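Local coordinates for protein sgbp-b (Bacteroides uniformis, PDB 7K44) that probably binds xyloglucan at the cell surface, as a surface glycan-binding protein of a polysaccharide utilization locus in a gut commensal bacterium, at residues M135-T138 against G139-V142; S161-L164 against S165-T168; T168-E171 against A172-L176. All blocks are in the same frame, centred on the assembly; numbering follows the deposited sequence. Where two conformers were deposited one is given.

Contact 1: M135-T138 against G139-V142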
loop_
_atom_site.group_PDB
_atom_site.type_symbol
_atom_site.label_atom_id
_atom_site.label_comp_id
_atom_site.label_asym_id
_atom_site.label_seq_id
_atom_site.Cartn_x
_atom_site.Cartn_y
_atom_site.Cartn_z
ATOM N N MET A 135 -6.003 -0.854 -7.258
ATOM C CA MET A 135 -6.426 -1.776 -8.314
ATOM C C MET A 135 -5.352 -2.833 -8.534
ATOM O O MET A 135 -4.799 -2.969 -9.627
ATOM C CB MET A 135 -6.766 -1.026 -9.607
ATOM C CG MET A 135 -7.582 -1.873 -10.549
ATOM S SD MET A 135 -8.113 -0.983 -12.026
ATOM C CE MET A 135 -9.431 0.001 -11.354
ATOM N N PRO A 136 -5.048 -3.632 -7.509
ATOM C CA PRO A 136 -3.994 -4.643 -7.667
ATOM C C PRO A 136 -4.372 -5.706 -8.686
ATOM O O PRO A 136 -5.522 -6.152 -8.775
ATOM C CB PRO A 136 -3.865 -5.257 -6.265
ATOM C CG PRO A 136 -4.566 -4.310 -5.364
ATOM C CD PRO A 136 -5.654 -3.683 -6.168
ATOM N N ILE A 137 -3.385 -6.115 -9.450
ATOM C CA ILE A 137 -3.565 -7.166 -10.440
ATOM C C ILE A 137 -3.593 -8.532 -9.755
ATOM O O ILE A 137 -2.797 -8.812 -8.851
ATOM C CB ILE A 137 -2.446 -7.057 -11.478
ATOM C CG1 ILE A 137 -2.665 -5.797 -12.319
ATOM C CG2 ILE A 137 -2.434 -8.263 -12.399
ATOM C CD1 ILE A 137 -1.479 -5.444 -13.143
ATOM N N THR A 138 -4.530 -9.380 -10.181
ATOM C CA THR A 138 -4.702 -10.699 -9.573
ATOM C C THR A 138 -3.400 -11.490 -9.618
ATOM O O THR A 138 -2.722 -11.539 -10.649
ATOM C CB THR A 138 -5.823 -11.456 -10.287
ATOM O OG1 THR A 138 -7.072 -10.808 -10.023
ATOM C CG2 THR A 138 -5.898 -12.925 -9.829
ATOM N N GLY A 139 -3.037 -12.087 -8.482
ATOM C CA GLY A 139 -1.813 -12.841 -8.383
ATOM C C GLY A 139 -0.626 -12.080 -7.847
ATOM O O GLY A 139 0.351 -12.710 -7.425
ATOM N N THR A 140 -0.686 -10.749 -7.819
ATOM C CA THR A 140 0.413 -9.949 -7.305
ATOM C C THR A 140 0.279 -9.803 -5.790
ATOM O O THR A 140 -0.751 -10.140 -5.198
ATOM C CB THR A 140 0.479 -8.572 -7.982
ATOM O OG1 THR A 140 -0.668 -7.779 -7.620
ATOM C CG2 THR A 140 0.540 -8.728 -9.501
ATOM N N THR A 141 1.331 -9.285 -5.168
ATOM C CA THR A 141 1.354 -9.093 -3.726
ATOM C C THR A 141 0.923 -7.673 -3.387
ATOM O O THR A 141 1.474 -6.703 -3.914
ATOM C CB THR A 141 2.750 -9.371 -3.172
ATOM O OG1 THR A 141 3.110 -10.722 -3.482
ATOM C CG2 THR A 141 2.773 -9.188 -1.661
ATOM N N VAL A 142 -0.072 -7.556 -2.510
ATOM C CA VAL A 142 -0.596 -6.277 -2.061
ATOM C C VAL A 142 -0.048 -6.041 -0.663
ATOM O O VAL A 142 0.041 -6.981 0.131
ATOM C CB VAL A 142 -2.135 -6.341 -2.019
ATOM C CG1 VAL A 142 -2.707 -4.986 -1.654
ATOM C CG2 VAL A 142 -2.707 -6.856 -3.335
HETATM O O HOH W 1 -0.839 -5.010 -9.039
#
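Ile137 and Thr140 close a type II beta turn, whose central residues are Thr138 and Gly139, in the loop that leads from strand 127-131 into strand 141-147 of the IPT/TIG domain. The backbone hydrogen bond of the turn runs from Thr140 N to Ile137 O over 3.0 Å, its N-H pointing almost straight at the oxygen (161°) but reaching it from somewhat outside the carbonyl plane. Gly139 occupies the position at which a type II turn favours glycine: its phi is positive, at 95°, and it brings no side chain to press on the carbonyl of Thr138.

A side-chain bond reinforces this frame. The hydroxyl of Thr140 donates to the same carbonyl, OG1 to Ile137 O at 2.7 Å, this time in the carbonyl plane and on a lone pair, so that two donors from one residue grip a single oxygen. With chi1 at 67°, OG1 sits between the backbone N and the carbonyl carbon of its own residue, the setting that turns it inward across the turn. Thr138 directs its hydroxyl out of the contact, to the carbonyl of Pro181, a tie to the loop after strand 175-179.

Apolar contacts lie on both sides of the turn's plane. The methyl CG2 of Thr140 passes obliquely over CB of Ile137 at 4.0 Å, and both side chains rest on Trp331 of strand 331-337, in the xyloglucan-binding region; the loop thus meets the neighbouring part of the protein. On the other side, the Pro136 ring packs on Val142, which touches CB with its CG2 at 3.5 Å, just where the strand begins.

A water adds a second link across the turn: it accepts from Ile137 N at 2.8 Å and donates to Thr140 OG1 at 3.1 Å, bridging backbone and hydroxyl.

Contact 2: S161-L164 against S165-T168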
loop_
_atom_site.group_PDB
_atom_site.type_symbol
_atom_site.label_atom_id
_atom_site.label_comp_id
_atom_site.label_asym_id
_atom_site.label_seq_id
_atom_site.Cartn_x
_atom_site.Cartn_y
_atom_site.Cartn_z
ATOM N N SER A 161 -12.808 -12.745 -1.275
ATOM C CA SER A 161 -12.138 -12.903 0.010
ATOM C C SER A 161 -10.746 -13.478 -0.203
ATOM O O SER A 161 -10.557 -14.390 -1.010
ATOM C CB SER A 161 -12.943 -13.815 0.956
ATOM O OG SER A 161 -12.461 -13.745 2.291
ATOM N N VAL A 162 -9.780 -12.945 0.538
ATOM C CA VAL A 162 -8.374 -13.287 0.362
ATOM C C VAL A 162 -8.089 -14.660 0.963
ATOM O O VAL A 162 -8.580 -15.002 2.048
ATOM C CB VAL A 162 -7.511 -12.202 1.027
ATOM C CG1 VAL A 162 -6.067 -12.644 1.160
ATOM C CG2 VAL A 162 -7.625 -10.890 0.258
ATOM N N ASP A 163 -7.289 -15.454 0.250
ATOM C CA ASP A 163 -6.761 -16.710 0.778
ATOM C C ASP A 163 -5.817 -16.389 1.930
ATOM O O ASP A 163 -4.731 -15.843 1.718
ATOM C CB ASP A 163 -6.025 -17.448 -0.342
ATOM C CG ASP A 163 -5.431 -18.792 0.107
ATOM O OD1 ASP A 163 -5.396 -19.090 1.321
ATOM O OD2 ASP A 163 -4.987 -19.557 -0.775
ATOM N N LEU A 164 -6.220 -16.728 3.161
ATOM C CA LEU A 164 -5.427 -16.332 4.319
ATOM C C LEU A 164 -4.078 -17.042 4.389
ATOM O O LEU A 164 -3.182 -16.563 5.089
ATOM C CB LEU A 164 -6.216 -16.505 5.624
ATOM C CG LEU A 164 -7.413 -15.564 5.819
ATOM C CD1 LEU A 164 -8.084 -15.824 7.162
ATOM C CD2 LEU A 164 -7.010 -14.098 5.685
ATOM N N SER A 165 -3.898 -18.138 3.647
ATOM C CA SER A 165 -2.585 -18.770 3.583
ATOM C C SER A 165 -1.549 -17.887 2.892
ATOM O O SER A 165 -0.345 -18.125 3.046
ATOM C CB SER A 165 -2.684 -20.135 2.899
ATOM O OG SER A 165 -2.868 -20.004 1.501
ATOM N N THR A 166 -1.983 -16.866 2.152
ATOM C CA THR A 166 -1.068 -15.935 1.502
ATOM C C THR A 166 -0.761 -14.706 2.347
ATOM O O THR A 166 0.042 -13.871 1.924
ATOM C CB THR A 166 -1.630 -15.483 0.148
ATOM O OG1 THR A 166 -2.650 -14.499 0.366
ATOM C CG2 THR A 166 -2.206 -16.663 -0.624
ATOM N N VAL A 167 -1.365 -14.572 3.529
ATOM C CA VAL A 167 -1.211 -13.379 4.355
ATOM C C VAL A 167 0.010 -13.505 5.251
ATOM O O VAL A 167 0.233 -14.542 5.889
ATOM C CB VAL A 167 -2.480 -13.121 5.187
ATOM C CG1 VAL A 167 -2.307 -11.871 6.033
ATOM C CG2 VAL A 167 -3.687 -12.974 4.282
ATOM N N THR A 168 0.795 -12.433 5.312
ATOM C CA THR A 168 1.892 -12.281 6.259
ATOM C C THR A 168 1.679 -10.975 7.011
ATOM O O THR A 168 1.380 -9.954 6.392
ATOM C CB THR A 168 3.224 -12.232 5.506
ATOM O OG1 THR A 168 3.333 -13.383 4.659
ATOM C CG2 THR A 168 4.392 -12.203 6.483
#
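The Asp163 carboxylate reaches forward over the start of the short 3-10 segment that contains Ser165 and Thr166. Its CG lies opposite the backbone N (chi1 -180°), and this carries OD1 forward to Ser165, whose N donates to it at 2.9 Å and whose OG donates at 2.7 Å. Both donors come from the same face of the carboxylate, well above its plane. The bond from Ser165 N makes this an Asx turn.

Thr166 crosses Asp163 at about a right angle. Its methyl CG2 stands 3.9 Å from Asp163 CB, while its OG1 points at the backbone: the hydroxyl donates to Asp163 O at 2.8 Å, nearly along the C=O axis, and Thr166 N reaches the same oxygen from above the carbonyl plane. OG1 also accepts from the N of Thr179, which links the turn to strand 175-179.

On the apolar side, Leu164 and Val167 run side by side and point the same way, CD2 against CG2 at 3.8 Å. Val162 approaches the same CG2 roughly perpendicularly, with its CG1 3.9 Å off. Val162, which is buried, and Val167 both touch Ile155 and Phe178, one from each sheet of the Ig-like domain.

Chemically, the turn is sided: two oxygens of Asp163 each take two donors, pinning Ser165 and Thr166 of the 3-10 segment, and the donors around OD1 would be expected to favour a charged carboxylate.

Contact 3: T168-E171 against A172-L176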
loop_
_atom_site.group_PDB
_atom_site.type_symbol
_atom_site.label_atom_id
_atom_site.label_comp_id
_atom_site.label_asym_id
_atom_site.label_seq_id
_atom_site.Cartn_x
_atom_site.Cartn_y
_atom_site.Cartn_z
ATOM N N THR A 168 0.795 -12.433 5.312
ATOM C CA THR A 168 1.892 -12.281 6.259
ATOM C C THR A 168 1.679 -10.975 7.011
ATOM O O THR A 168 1.380 -9.954 6.392
ATOM C CB THR A 168 3.224 -12.232 5.506
ATOM O OG1 THR A 168 3.333 -13.383 4.659
ATOM C CG2 THR A 168 4.392 -12.203 6.483
ATOM N N VAL A 169 1.810 -10.996 8.337
ATOM C CA VAL A 169 1.606 -9.808 9.163
ATOM C C VAL A 169 2.884 -9.529 9.946
ATOM O O VAL A 169 3.491 -10.452 10.499
ATOM C CB VAL A 169 0.406 -9.971 10.117
ATOM C CG1 VAL A 169 0.250 -8.739 11.004
ATOM C CG2 VAL A 169 -0.862 -10.231 9.340
ATOM N N SER A 170 3.289 -8.263 9.988
ATOM C CA SER A 170 4.503 -7.870 10.687
ATOM C C SER A 170 4.335 -8.106 12.184
ATOM O O SER A 170 3.223 -8.232 12.699
ATOM C CB SER A 170 4.798 -6.387 10.482
ATOM O OG SER A 170 3.801 -5.574 11.087
ATOM N N GLU A 171 5.464 -8.148 12.892
ATOM C CA GLU A 171 5.401 -8.448 14.320
ATOM C C GLU A 171 4.684 -7.342 15.088
ATOM O O GLU A 171 3.986 -7.611 16.075
ATOM C CB GLU A 171 6.795 -8.719 14.878
ATOM C CG GLU A 171 7.219 -10.181 14.769
ATOM C CD GLU A 171 6.031 -11.135 14.681
ATOM O OE1 GLU A 171 5.440 -11.453 15.736
ATOM O OE2 GLU A 171 5.688 -11.570 13.559
ATOM N N ALA A 172 4.825 -6.094 14.636
ATOM C CA ALA A 172 4.157 -4.953 15.257
ATOM C C ALA A 172 2.695 -4.808 14.848
ATOM O O ALA A 172 2.050 -3.844 15.276
ATOM C CB ALA A 172 4.912 -3.654 14.951
ATOM N N ASN A 173 2.171 -5.732 14.037
ATOM C CA ASN A 173 0.769 -5.731 13.616
ATOM C C ASN A 173 0.375 -4.445 12.891
ATOM O O ASN A 173 -0.780 -4.020 12.946
ATOM C CB ASN A 173 -0.188 -6.044 14.771
ATOM C CG ASN A 173 0.080 -7.399 15.395
ATOM O OD1 ASN A 173 0.422 -7.497 16.577
ATOM N ND2 ASN A 173 -0.083 -8.449 14.615
ATOM N N ASP A 174 1.331 -3.811 12.205
ATOM C CA ASP A 174 1.091 -2.550 11.511
ATOM C C ASP A 174 1.319 -2.650 10.009
ATOM O O ASP A 174 1.291 -1.625 9.321
ATOM C CB ASP A 174 1.952 -1.421 12.089
ATOM C CG ASP A 174 3.437 -1.717 12.000
ATOM O OD1 ASP A 174 3.800 -2.830 11.564
ATOM O OD2 ASP A 174 4.238 -0.834 12.368
ATOM N N MET A 175 1.557 -3.851 9.493
ATOM C CA MET A 175 1.800 -4.048 8.071
ATOM C C MET A 175 1.418 -5.475 7.722
ATOM O O MET A 175 1.658 -6.396 8.511
ATOM C CB MET A 175 3.278 -3.815 7.739
ATOM C CG MET A 175 3.561 -3.611 6.266
ATOM S SD MET A 175 4.879 -4.661 5.657
ATOM C CE MET A 175 4.023 -6.220 5.633
ATOM N N LEU A 176 0.813 -5.660 6.554
ATOM C CA LEU A 176 0.563 -7.015 6.103
ATOM C C LEU A 176 0.694 -7.065 4.592
ATOM O O LEU A 176 0.609 -6.040 3.908
ATOM C CB LEU A 176 -0.780 -7.595 6.585
ATOM C CG LEU A 176 -2.086 -6.909 6.190
ATOM C CD1 LEU A 176 -2.482 -7.248 4.768
ATOM C CD2 LEU A 176 -3.192 -7.307 7.144
#
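The amide of Asn173 lies with one face against the backbone of the turn that this residue ends. Two carbonyl oxygens stand over one and the same face of this flat group: Glu171 O above the oxygen end, 3.6 Å from OD1, and Ser170 O above the nitrogen end, 3.8 Å from ND2. Neither approach is a bond; the oxygens simply roof the amide. From another direction, close to the amide plane, the methyl CG1 of Val169 comes up to ND2 at 3.6 Å. The second flat group, the carboxylate of Asp174, is used quite differently. Its OD1 takes the hydroxyl of Ser170 almost head-on in line with its C-O bond, OG to OD1 2.8 Å. For this, Ser170 holds OG between its own backbone N and carbonyl carbon (chi1 66°), aimed into the bend of the chain.

These groups belong to a beta hairpin, strand 168-169 returning as strand 175-179 at the rim of one sheet of the Ig-like IPT/TIG domain. A type I turn from Ser170 to Asn173 reverses the chain, closed by Asn173 N to Ser170 O at 3.0 Å, and Asn173 then adopts a left-handed conformation (phi 59°) that leads toward the return strand. Ser170 N donates to Met175 O in a nearly straight bond of 2.9 Å.

One step further, Val169 and Leu176 form an antiparallel non-hydrogen-bonded pair with both side chains on one face of the sheet. CG2 of Val169 touches CB of Leu176 at 3.8 Å, and both side chains lean on Ile152 and Phe149. Beside this pair, Leu176 CA makes a bent CA-H...O contact with Thr168 O at 3.1 Å.

Overall arrangement
All three contacts are local and follow one another along the IPT/TIG domain, without nesting or crossing. Contact 1 comes first, closing the loop between strands 127-131 and 141-147 on the side facing the xyloglucan-binding region. The chain then runs through strands 152-157 and 160-161 of the second sheet, and contact 2 turns it back toward the first sheet, its centre about 12 Å from that of contact 1. Contact 3 starts where contact 2 ends, the two sharing Thr168, and bends the edge strand 168-169 into 175-179. Strand 175-179 lies beside 141-147, so contacts 1 and 3 serve the same sheet, with centres about 18 Å apart.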